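PDB 6OTU: glucose-6-phosphate isomerase, which catalyses the reversible isomerisation of glucose-6-phosphate to fructose-6-phosphate. Local coordinates for residues Arg104-Arg112 against Asp264-Ser274; Glu355-Arg363 against Gln483-Gln494. One frame throughout, in Å; residues are numbered along the deposited sequence.

Contact 1: Arg104-Arg112 against Asp264-Ser274. With G6Q (glucose-6-phosphate), chain E.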
loop_
_atom_site.group_PDB
_atom_site.type_symbol
_atom_site.label_atom_id
_atom_site.label_comp_id
_atom_site.label_asym_id
_atom_site.label_seq_id
_atom_site.Cartn_x
_atom_site.Cartn_y
_atom_site.Cartn_z
ATOM N N ARG A 104 27.140 -3.302 16.467
ATOM C CA ARG A 104 26.478 -3.847 17.646
ATOM C C ARG A 104 25.752 -5.124 17.260
ATOM O O ARG A 104 25.596 -5.424 16.071
ATOM C CB ARG A 104 25.513 -2.826 18.265
ATOM C CG ARG A 104 24.470 -2.285 17.339
ATOM C CD ARG A 104 24.107 -0.886 17.795
ATOM N NE ARG A 104 22.779 -0.476 17.365
ATOM C CZ ARG A 104 22.305 0.762 17.480
ATOM N NH1 ARG A 104 23.051 1.720 18.019
ATOM N NH2 ARG A 104 21.081 1.043 17.049
ATOM N N PRO A 105 25.326 -5.918 18.245
ATOM C CA PRO A 105 24.531 -7.117 17.945
ATOM C C PRO A 105 23.122 -6.777 17.480
ATOM O O PRO A 105 22.660 -5.635 17.533
ATOM C CB PRO A 105 24.491 -7.872 19.278
ATOM C CG PRO A 105 24.862 -6.873 20.308
ATOM C CD PRO A 105 25.783 -5.906 19.646
ATOM N N VAL A 106 22.432 -7.834 17.045
ATOM C CA VAL A 106 21.113 -7.803 16.416
ATOM C C VAL A 106 20.260 -8.863 17.104
ATOM O O VAL A 106 20.370 -10.059 16.803
ATOM C CB VAL A 106 21.245 -8.058 14.900
ATOM C CG1 VAL A 106 19.896 -8.161 14.220
ATOM C CG2 VAL A 106 22.118 -6.977 14.274
ATOM N N LEU A 107 19.422 -8.446 18.056
ATOM C CA LEU A 107 18.947 -9.394 19.059
ATOM C C LEU A 107 17.432 -9.355 19.265
ATOM O O LEU A 107 16.946 -9.633 20.367
ATOM C CB LEU A 107 19.685 -9.158 20.378
ATOM C CG LEU A 107 21.049 -9.855 20.403
ATOM C CD1 LEU A 107 21.906 -9.340 21.559
ATOM C CD2 LEU A 107 20.829 -11.363 20.511
ATOM N N HIS A 108 16.660 -9.068 18.212
ATOM C CA HIS A 108 15.209 -9.167 18.348
ATOM C C HIS A 108 14.754 -10.602 18.654
ATOM O O HIS A 108 13.761 -10.781 19.368
ATOM C CB HIS A 108 14.515 -8.619 17.100
ATOM C CG HIS A 108 15.046 -9.173 15.816
ATOM N ND1 HIS A 108 16.228 -8.743 15.251
ATOM C CD2 HIS A 108 14.552 -10.119 14.983
ATOM C CE1 HIS A 108 16.439 -9.403 14.126
ATOM N NE2 HIS A 108 15.442 -10.251 13.947
ATOM N N THR A 109 15.483 -11.632 18.184
ATOM C CA THR A 109 15.105 -13.004 18.547
ATOM C C THR A 109 15.194 -13.245 20.056
ATOM O O THR A 109 14.424 -14.042 20.609
ATOM C CB THR A 109 15.966 -14.044 17.807
ATOM O OG1 THR A 109 17.357 -13.823 18.057
ATOM C CG2 THR A 109 15.702 -14.012 16.302
ATOM N N ALA A 110 16.120 -12.573 20.740
ATOM C CA ALA A 110 16.259 -12.796 22.170
ATOM C C ALA A 110 15.086 -12.215 22.966
ATOM O O ALA A 110 14.873 -12.626 24.115
ATOM C CB ALA A 110 17.592 -12.225 22.654
ATOM N N THR A 111 14.299 -11.299 22.382
ATOM C CA THR A 111 13.146 -10.757 23.102
ATOM C C THR A 111 12.013 -11.763 23.261
ATOM O O THR A 111 11.111 -11.527 24.075
ATOM C CB THR A 111 12.597 -9.501 22.417
ATOM O OG1 THR A 111 12.074 -9.834 21.127
ATOM C CG2 THR A 111 13.683 -8.465 22.266
ATOM N N ARG A 112 12.032 -12.875 22.506
ATOM C CA ARG A 112 11.080 -13.961 22.708
ATOM C C ARG A 112 11.739 -15.305 23.004
ATOM O O ARG A 112 11.024 -16.264 23.329
ATOM C CB ARG A 112 10.146 -14.108 21.486
ATOM C CG ARG A 112 10.833 -14.464 20.143
ATOM C CD ARG A 112 11.173 -13.201 19.321
ATOM N NE ARG A 112 11.463 -13.511 17.920
ATOM C CZ ARG A 112 11.410 -12.635 16.914
ATOM N NH1 ARG A 112 11.092 -11.355 17.125
ATOM N NH2 ARG A 112 11.701 -13.038 15.680
ATOM N N ASP A 264 19.486 -1.300 22.611
ATOM C CA ASP A 264 20.078 -0.781 21.376
ATOM C C ASP A 264 20.158 -1.831 20.273
ATOM O O ASP A 264 20.058 -1.490 19.087
ATOM C CB ASP A 264 21.466 -0.213 21.655
ATOM C CG ASP A 264 21.410 1.240 22.071
ATOM O OD1 ASP A 264 20.290 1.796 22.078
ATOM O OD2 ASP A 264 22.464 1.823 22.402
ATOM N N SER A 265 20.326 -3.099 20.637
ATOM C CA SER A 265 20.415 -4.199 19.692
ATOM C C SER A 265 19.052 -4.693 19.206
ATOM O O SER A 265 18.996 -5.744 18.552
ATOM C CB SER A 265 21.148 -5.352 20.344
ATOM O OG SER A 265 20.442 -5.713 21.504
ATOM N N ILE A 266 17.971 -3.999 19.555
ATOM C CA ILE A 266 16.621 -4.327 19.115
ATOM C C ILE A 266 16.267 -3.320 18.026
ATOM O O ILE A 266 15.916 -2.174 18.326
ATOM C CB ILE A 266 15.605 -4.281 20.262
ATOM C CG1 ILE A 266 16.035 -5.146 21.455
ATOM C CG2 ILE A 266 14.202 -4.677 19.759
ATOM C CD1 ILE A 266 16.429 -6.596 21.098
ATOM N N GLY A 267 16.369 -3.731 16.763
ATOM C CA GLY A 267 16.031 -2.827 15.668
ATOM C C GLY A 267 14.548 -2.479 15.663
ATOM O O GLY A 267 13.686 -3.328 15.916
ATOM N N GLY A 268 14.257 -1.205 15.363
ATOM C CA GLY A 268 12.876 -0.729 15.375
ATOM C C GLY A 268 11.938 -1.564 14.525
ATOM O O GLY A 268 10.854 -1.950 14.969
ATOM N N ARG A 269 12.347 -1.872 13.290
ATOM C CA ARG A 269 11.538 -2.667 12.378
ATOM C C ARG A 269 11.500 -4.141 12.771
ATOM O O ARG A 269 10.846 -4.941 12.087
ATOM C CB ARG A 269 12.057 -2.508 10.946
ATOM C CG ARG A 269 13.500 -2.909 10.745
ATOM C CD ARG A 269 13.987 -2.539 9.348
ATOM N NE ARG A 269 15.442 -2.660 9.222
ATOM C CZ ARG A 269 16.319 -1.703 9.536
ATOM N NH1 ARG A 269 15.905 -0.529 9.995
ATOM N NH2 ARG A 269 17.618 -1.921 9.376
ATOM N N PHE A 270 12.185 -4.512 13.852
ATOM C CA PHE A 270 12.113 -5.857 14.402
ATOM C C PHE A 270 11.618 -5.853 15.846
ATOM O O PHE A 270 11.865 -6.812 16.575
ATOM C CB PHE A 270 13.478 -6.550 14.329
ATOM C CG PHE A 270 14.107 -6.558 12.955
ATOM C CD1 PHE A 270 13.770 -7.518 12.032
ATOM C CD2 PHE A 270 15.061 -5.618 12.608
ATOM C CE1 PHE A 270 14.353 -7.530 10.779
ATOM C CE2 PHE A 270 15.652 -5.633 11.356
ATOM C CZ PHE A 270 15.300 -6.603 10.448
ATOM N N SER A 271 10.927 -4.801 16.283
ATOM C CA SER A 271 10.681 -4.617 17.710
ATOM C C SER A 271 9.262 -4.981 18.153
ATOM O O SER A 271 8.936 -4.815 19.336
ATOM C CB SER A 271 11.005 -3.170 18.104
ATOM O OG SER A 271 10.047 -2.281 17.572
ATOM N N ALA A 272 8.418 -5.487 17.248
ATOM C CA ALA A 272 7.035 -5.792 17.612
ATOM C C ALA A 272 6.938 -6.844 18.720
ATOM O O ALA A 272 5.961 -6.840 19.472
ATOM C CB ALA A 272 6.248 -6.248 16.383
ATOM N N THR A 273 7.921 -7.743 18.849
ATOM C CA THR A 273 7.902 -8.723 19.938
ATOM C C THR A 273 8.516 -8.199 21.236
ATOM O O THR A 273 8.521 -8.929 22.236
ATOM C CB THR A 273 8.640 -10.007 19.554
ATOM O OG1 THR A 273 10.016 -9.702 19.280
ATOM C CG2 THR A 273 7.999 -10.688 18.359
ATOM N N SER A 274 9.061 -6.983 21.235
ATOM C CA SER A 274 9.548 -6.361 22.455
ATOM C C SER A 274 8.384 -5.616 23.111
ATOM O O SER A 274 7.222 -5.768 22.720
ATOM C CB SER A 274 10.727 -5.430 22.161
ATOM O OG SER A 274 10.307 -4.256 21.487
HETATM C C1 G6Q E . 13.344 1.273 12.358
HETATM C C2 G6Q E . 13.748 2.668 11.875
HETATM C C3 G6Q E . 12.664 3.724 12.061
HETATM C C4 G6Q E . 12.412 4.107 13.524
HETATM C C5 G6Q E . 11.590 5.392 13.629
HETATM C C6 G6Q E . 11.171 5.696 15.048
HETATM O O1 G6Q E . 14.157 0.410 12.391
HETATM O O2 G6Q E . 14.942 3.100 12.516
HETATM O O3 G6Q E . 11.440 3.269 11.479
HETATM O O4 G6Q E . 11.717 3.059 14.195
HETATM O O5 G6Q E . 12.350 6.475 13.084
HETATM O O6 G6Q E . 12.374 5.760 15.863
HETATM P P G6Q E . 12.243 5.859 17.471
HETATM O O1P G6Q E . 11.567 4.579 17.932
HETATM O O2P G6Q E . 13.684 5.970 17.954
HETATM O O3P G6Q E . 11.422 7.097 17.771
HETATM O O HOH W 1 19.556 -1.251 16.162
HETATM O O HOH W 2 17.244 -6.443 15.970
HETATM O O HOH W 3 9.636 -9.136 24.534
HETATM O O HOH W 4 12.031 -7.187 19.322
HETATM O O HOH W 5 9.674 -8.531 16.393
#

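Contact 2: Glu355-Arg363 against Gln483-Gln494. With G6Q (glucose-6-phosphate), chain E.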
loop_
_atom_site.group_PDB
_atom_site.type_symbol
_atom_site.label_atom_id
_atom_site.label_comp_id
_atom_site.label_asym_id
_atom_site.label_seq_id
_atom_site.Cartn_x
_atom_site.Cartn_y
_atom_site.Cartn_z
ATOM N N GLU A 355 13.561 -1.281 4.196
ATOM C CA GLU A 355 14.491 -0.556 5.059
ATOM C C GLU A 355 15.708 -1.412 5.413
ATOM O O GLU A 355 16.831 -0.896 5.513
ATOM C CB GLU A 355 13.782 -0.076 6.324
ATOM C CG GLU A 355 14.418 1.149 6.926
ATOM C CD GLU A 355 13.966 1.387 8.327
ATOM O OE1 GLU A 355 14.518 2.295 8.965
ATOM O OE2 GLU A 355 13.062 0.666 8.800
ATOM N N SER A 356 15.512 -2.720 5.609
ATOM C CA SER A 356 16.646 -3.587 5.919
ATOM C C SER A 356 17.564 -3.740 4.716
ATOM O O SER A 356 18.781 -3.562 4.822
ATOM C CB SER A 356 16.168 -4.968 6.377
ATOM O OG SER A 356 15.453 -4.900 7.595
ATOM N N ASN A 357 17.002 -4.065 3.559
ATOM C CA ASN A 357 17.818 -4.515 2.446
ATOM C C ASN A 357 17.880 -3.499 1.321
ATOM O O ASN A 357 18.452 -3.791 0.263
ATOM C CB ASN A 357 17.318 -5.886 1.972
ATOM C CG ASN A 357 17.522 -6.953 3.045
ATOM O OD1 ASN A 357 18.451 -6.837 3.848
ATOM N ND2 ASN A 357 16.662 -7.979 3.084
ATOM N N GLY A 358 17.365 -2.289 1.542
ATOM C CA GLY A 358 17.534 -1.231 0.562
ATOM C C GLY A 358 18.914 -0.615 0.657
ATOM O O GLY A 358 19.062 0.534 1.073
ATOM N N LYS A 359 19.935 -1.380 0.284
ATOM C CA LYS A 359 21.323 -1.008 0.515
ATOM C C LYS A 359 22.116 -1.215 -0.761
ATOM O O LYS A 359 21.720 -1.992 -1.635
ATOM C CB LYS A 359 21.945 -1.832 1.642
ATOM C CG LYS A 359 21.135 -1.831 2.926
ATOM C CD LYS A 359 21.248 -0.474 3.628
ATOM C CE LYS A 359 20.250 -0.355 4.766
ATOM N NZ LYS A 359 20.454 -1.411 5.783
ATOM N N SER A 360 23.238 -0.504 -0.870
ATOM C CA SER A 360 24.045 -0.635 -2.076
ATOM C C SER A 360 25.537 -0.630 -1.753
ATOM O O SER A 360 26.353 -0.271 -2.603
ATOM C CB SER A 360 23.701 0.461 -3.091
ATOM O OG SER A 360 23.618 1.712 -2.451
ATOM N N ILE A 361 25.901 -1.039 -0.531
ATOM C CA ILE A 361 27.276 -1.344 -0.147
ATOM C C ILE A 361 27.272 -2.617 0.696
ATOM O O ILE A 361 26.303 -2.907 1.406
ATOM C CB ILE A 361 27.949 -0.191 0.634
ATOM C CG1 ILE A 361 27.110 0.179 1.851
ATOM C CG2 ILE A 361 28.190 1.004 -0.261
ATOM C CD1 ILE A 361 27.743 -0.253 3.129
ATOM N N SER A 362 28.374 -3.373 0.614
ATOM C CA SER A 362 28.562 -4.624 1.348
ATOM C C SER A 362 28.999 -4.363 2.793
ATOM O O SER A 362 29.462 -3.273 3.145
ATOM C CB SER A 362 29.623 -5.492 0.662
ATOM O OG SER A 362 30.935 -4.971 0.858
ATOM N N ARG A 363 28.886 -5.403 3.632
ATOM C CA ARG A 363 29.395 -5.318 5.004
ATOM C C ARG A 363 30.891 -5.044 5.041
ATOM O O ARG A 363 31.411 -4.660 6.094
ATOM C CB ARG A 363 29.091 -6.601 5.782
ATOM C CG ARG A 363 27.618 -6.770 6.165
ATOM C CD ARG A 363 27.312 -8.148 6.778
ATOM N NE ARG A 363 27.638 -9.256 5.878
ATOM C CZ ARG A 363 27.349 -10.532 6.115
ATOM N NH1 ARG A 363 26.718 -10.874 7.230
ATOM N NH2 ARG A 363 27.692 -11.471 5.236
ATOM N N GLN A 483 18.068 -13.039 3.144
ATOM C CA GLN A 483 18.406 -12.357 1.894
ATOM C C GLN A 483 19.585 -11.404 2.096
ATOM O O GLN A 483 20.510 -11.368 1.276
ATOM C CB GLN A 483 17.182 -11.624 1.333
ATOM C CG GLN A 483 16.018 -12.553 1.001
ATOM C CD GLN A 483 14.917 -11.923 0.158
ATOM O OE1 GLN A 483 14.340 -12.586 -0.713
ATOM N NE2 GLN A 483 14.610 -10.659 0.414
ATOM N N GLY A 484 19.584 -10.649 3.195
ATOM C CA GLY A 484 20.729 -9.800 3.489
ATOM C C GLY A 484 22.015 -10.590 3.676
ATOM O O GLY A 484 23.076 -10.179 3.194
ATOM N N PHE A 485 21.944 -11.732 4.391
ATOM C CA PHE A 485 23.125 -12.578 4.589
ATOM C C PHE A 485 23.652 -13.096 3.262
ATOM O O PHE A 485 24.870 -13.229 3.069
ATOM C CB PHE A 485 22.800 -13.773 5.493
ATOM C CG PHE A 485 22.462 -13.406 6.905
ATOM C CD1 PHE A 485 23.034 -12.302 7.506
ATOM C CD2 PHE A 485 21.581 -14.187 7.641
ATOM C CE1 PHE A 485 22.730 -11.971 8.809
ATOM C CE2 PHE A 485 21.267 -13.860 8.945
ATOM C CZ PHE A 485 21.845 -12.749 9.534
ATOM N N CYS A 486 22.740 -13.392 2.339
ATOM C CA CYS A 486 23.125 -13.903 1.034
ATOM C C CYS A 486 23.762 -12.796 0.188
ATOM O O CYS A 486 24.860 -12.977 -0.358
ATOM C CB CYS A 486 21.902 -14.501 0.341
ATOM S SG CYS A 486 22.253 -15.296 -1.222
ATOM N N TRP A 487 23.094 -11.638 0.090
ATOM C CA TRP A 487 23.672 -10.473 -0.581
ATOM C C TRP A 487 24.966 -9.990 0.077
ATOM O O TRP A 487 25.803 -9.377 -0.596
ATOM C CB TRP A 487 22.648 -9.341 -0.616
ATOM C CG TRP A 487 21.536 -9.641 -1.562
ATOM C CD1 TRP A 487 21.641 -10.311 -2.748
ATOM C CD2 TRP A 487 20.151 -9.329 -1.400
ATOM N NE1 TRP A 487 20.415 -10.421 -3.341
ATOM C CE2 TRP A 487 19.477 -9.829 -2.539
ATOM C CE3 TRP A 487 19.413 -8.657 -0.414
ATOM C CZ2 TRP A 487 18.100 -9.681 -2.723
ATOM C CZ3 TRP A 487 18.052 -8.517 -0.589
ATOM C CH2 TRP A 487 17.403 -9.028 -1.736
ATOM N N GLY A 488 25.156 -10.254 1.371
ATOM C CA GLY A 488 26.324 -9.744 2.065
ATOM C C GLY A 488 26.247 -8.279 2.441
ATOM O O GLY A 488 27.281 -7.615 2.527
ATOM N N ILE A 489 25.048 -7.758 2.672
ATOM C CA ILE A 489 24.853 -6.372 3.042
ATOM C C ILE A 489 24.537 -6.311 4.530
ATOM O O ILE A 489 24.330 -7.329 5.183
ATOM C CB ILE A 489 23.726 -5.713 2.204
ATOM C CG1 ILE A 489 22.408 -6.456 2.461
ATOM C CG2 ILE A 489 24.081 -5.738 0.741
ATOM C CD1 ILE A 489 21.170 -5.815 1.848
ATOM N N ASN A 490 24.499 -5.098 5.084
ATOM C CA ASN A 490 24.111 -4.914 6.483
ATOM C C ASN A 490 22.615 -4.621 6.524
ATOM O O ASN A 490 22.169 -3.505 6.224
ATOM C CB ASN A 490 24.930 -3.817 7.154
ATOM C CG ASN A 490 24.512 -3.576 8.615
ATOM O OD1 ASN A 490 23.721 -4.335 9.177
ATOM N ND2 ASN A 490 25.039 -2.501 9.227
ATOM N N SER A 491 21.835 -5.634 6.905
ATOM C CA SER A 491 20.385 -5.485 6.954
ATOM C C SER A 491 19.903 -4.649 8.134
ATOM O O SER A 491 18.703 -4.400 8.221
ATOM C CB SER A 491 19.708 -6.861 7.034
ATOM O OG SER A 491 20.017 -7.692 5.928
ATOM N N PHE A 492 20.767 -4.231 9.060
ATOM C CA PHE A 492 20.275 -3.837 10.369
ATOM C C PHE A 492 20.564 -2.394 10.744
ATOM O O PHE A 492 20.253 -1.998 11.874
ATOM C CB PHE A 492 20.825 -4.800 11.436
ATOM C CG PHE A 492 20.585 -6.246 11.100
ATOM C CD1 PHE A 492 19.285 -6.770 11.106
ATOM C CD2 PHE A 492 21.639 -7.072 10.722
ATOM C CE1 PHE A 492 19.047 -8.104 10.769
ATOM C CE2 PHE A 492 21.410 -8.409 10.370
ATOM C CZ PHE A 492 20.113 -8.928 10.393
ATOM N N ASP A 493 21.116 -1.587 9.843
ATOM C CA ASP A 493 21.153 -0.144 10.054
ATOM C C ASP A 493 20.289 0.550 8.997
ATOM O O ASP A 493 19.583 -0.094 8.205
ATOM C CB ASP A 493 22.602 0.378 10.081
ATOM C CG ASP A 493 23.348 0.134 8.780
ATOM O OD1 ASP A 493 22.778 -0.521 7.864
ATOM O OD2 ASP A 493 24.514 0.596 8.691
ATOM N N GLN A 494 20.322 1.883 8.999
ATOM C CA GLN A 494 19.394 2.636 8.161
ATOM C C GLN A 494 19.871 4.074 8.001
ATOM O O GLN A 494 19.225 5.020 8.458
ATOM C CB GLN A 494 17.969 2.562 8.733
ATOM C CG GLN A 494 17.788 2.971 10.199
ATOM C CD GLN A 494 18.264 1.946 11.204
ATOM O OE1 GLN A 494 17.970 0.756 11.096
ATOM N NE2 GLN A 494 19.021 2.406 12.201
HETATM C C1 G6Q E . 13.344 1.273 12.358
HETATM C C2 G6Q E . 13.748 2.668 11.875
HETATM C C3 G6Q E . 12.664 3.724 12.061
HETATM C C4 G6Q E . 12.412 4.107 13.524
HETATM C C5 G6Q E . 11.590 5.392 13.629
HETATM C C6 G6Q E . 11.171 5.696 15.048
HETATM O O1 G6Q E . 14.157 0.410 12.391
HETATM O O2 G6Q E . 14.942 3.100 12.516
HETATM O O3 G6Q E . 11.440 3.269 11.479
HETATM O O4 G6Q E . 11.717 3.059 14.195
HETATM O O5 G6Q E . 12.350 6.475 13.084
HETATM O O6 G6Q E . 12.374 5.760 15.863
HETATM P P G6Q E . 12.243 5.859 17.471
HETATM O O1P G6Q E . 11.567 4.579 17.932
HETATM O O2P G6Q E . 13.684 5.970 17.954
HETATM O O3P G6Q E . 11.422 7.097 17.771
HETATM O O HOH W 6 24.809 -2.729 3.676
HETATM O O HOH W 7 29.705 -9.422 3.129
#

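Contact 1: Arg104-Arg112 against Asp264-Ser274
His108 lies flat against Phe270 in an offset stack, with ring centroids 4.4 Å apart and planes at 17°. The overlap is shared with the Phe270 CB, which sits over the imidazole face 3.7 Å from the His108 ring centroid as a CH-pi contact. With chi1 at 50°, His108 CG stands between its own backbone N and carbonyl carbon, which brings the ring over to Phe270, and chi2 of -78° turns its face to it. A water links His108 ND1 to Gly267 N and Ser265 O.

The other tight spot is built round two threonines. Thr273 OG1 donates to Thr111 OG1 at 2.8 Å, and Thr111 OG1 in turn donates a hydrogen bond to His108 O. From the residue after Thr111, Arg112 NH1 donates to Thr273 OG1 at 2.9 Å, in its guanidinium plane; salt bridges to Asp301 and Glu477 hold the rest of that guanidinium. Beside this chain of bonds, Thr111 CG2 meets Ile266 CD1 tip to tip at 3.5 Å.

Toward Arg104 the packing slackens. Leu107 N still bonds Ser265 O at 2.8 Å, but the Arg104 guanidinium merely lays one face over Asp264, the more exposed end of the contact, and a water links Arg104 NH2 to Asp264 O. The carboxylate of Asp264 turns instead to Ser245.

Beyond the stack, Arg269 N donates to O1 of glucose-6-phosphate at 3.0 Å. This is the loop after strand 258-262, at the edge of a parallel sheet, contributing backbone to the sugar pocket of a phosphoglucose isomerase.

Contact 2: Glu355-Arg363 against Gln483-Gln494
Two helix ends meet beside the sugar pocket here: helix 345-357 finishes just after the active-site residue Glu355, and helix 466-487 runs out into the loop that leads to Gln494. Lys359 ties the end of helix 345-357 to that loop. Its chain bends at chi2 (-73°) and again at chi4, curling the ammonium back over the helix end, where NZ donates to Asn490 O at 2.7 Å, nearly along the carbonyl axis, and to Asp493 O at 2.9 Å from above the carbonyl plane. The same NZ reaches Ser356 O within its own segment and forms a salt bridge with Asp493 OD1 at 3.2 Å. Four oxygens thus grip one buried charge, while Asp493 OD2 turns to Asn447 of the second subunit.

Alongside, Ser491 OG donates to Asn357 OD1 at 2.7 Å, in the plane of that carbonyl, and Asn357 ND2 bonds Phe480 O. The Asn357 amide stands almost perpendicular to the indole of Trp487, with CB at the ring edge, 3.7 Å from Trp487 CZ3. Ile489 CD1 fills in beside it, 3.5 Å from Asn357 OD1.

At the far end Arg363 N bonds Gly488 O at 2.9 Å, and Arg363 CG rests on the Ile489 carbonyl; its guanidinium runs on past Phe485 to Gln83.

Next to the ligand, Gln494 CB packs 3.5 Å from Glu355 OE1, their flat ends turned 61° apart; Arg269 NH1 bonds Gln494 OE1. Glu355 OE2 bonds Gln351, and OE1 faces C2 of glucose-6-phosphate. A glutamate set at C2, the probable proton donor, is characteristic of the phosphoglucose isomerase active site.

Arg269 joins the two contacts, whose centres lie about 16 Å apart. It belongs to 264-274 of contact 1, yet its guanidinium reaches into contact 2: Arg269 NH1 probably bonds Gln494 OE1 at 2.7 Å, and Arg269 NE probably bonds Ser356 OG at 2.8 Å. Both contacts touch the same sugar, contact 1 through Arg269, whose backbone N bonds O1, and contact 2 through Glu355, whose OE1 lies 3.0 Å from C2 of glucose-6-phosphate. Phe270 in turn packs on Ser356. Hydrogen bonds to the ligand also come from Ser160, Ser210, Lys211, Ser212 and Thr215, and from the His386 carbonyl of the second subunit, so the site is shared between subunits.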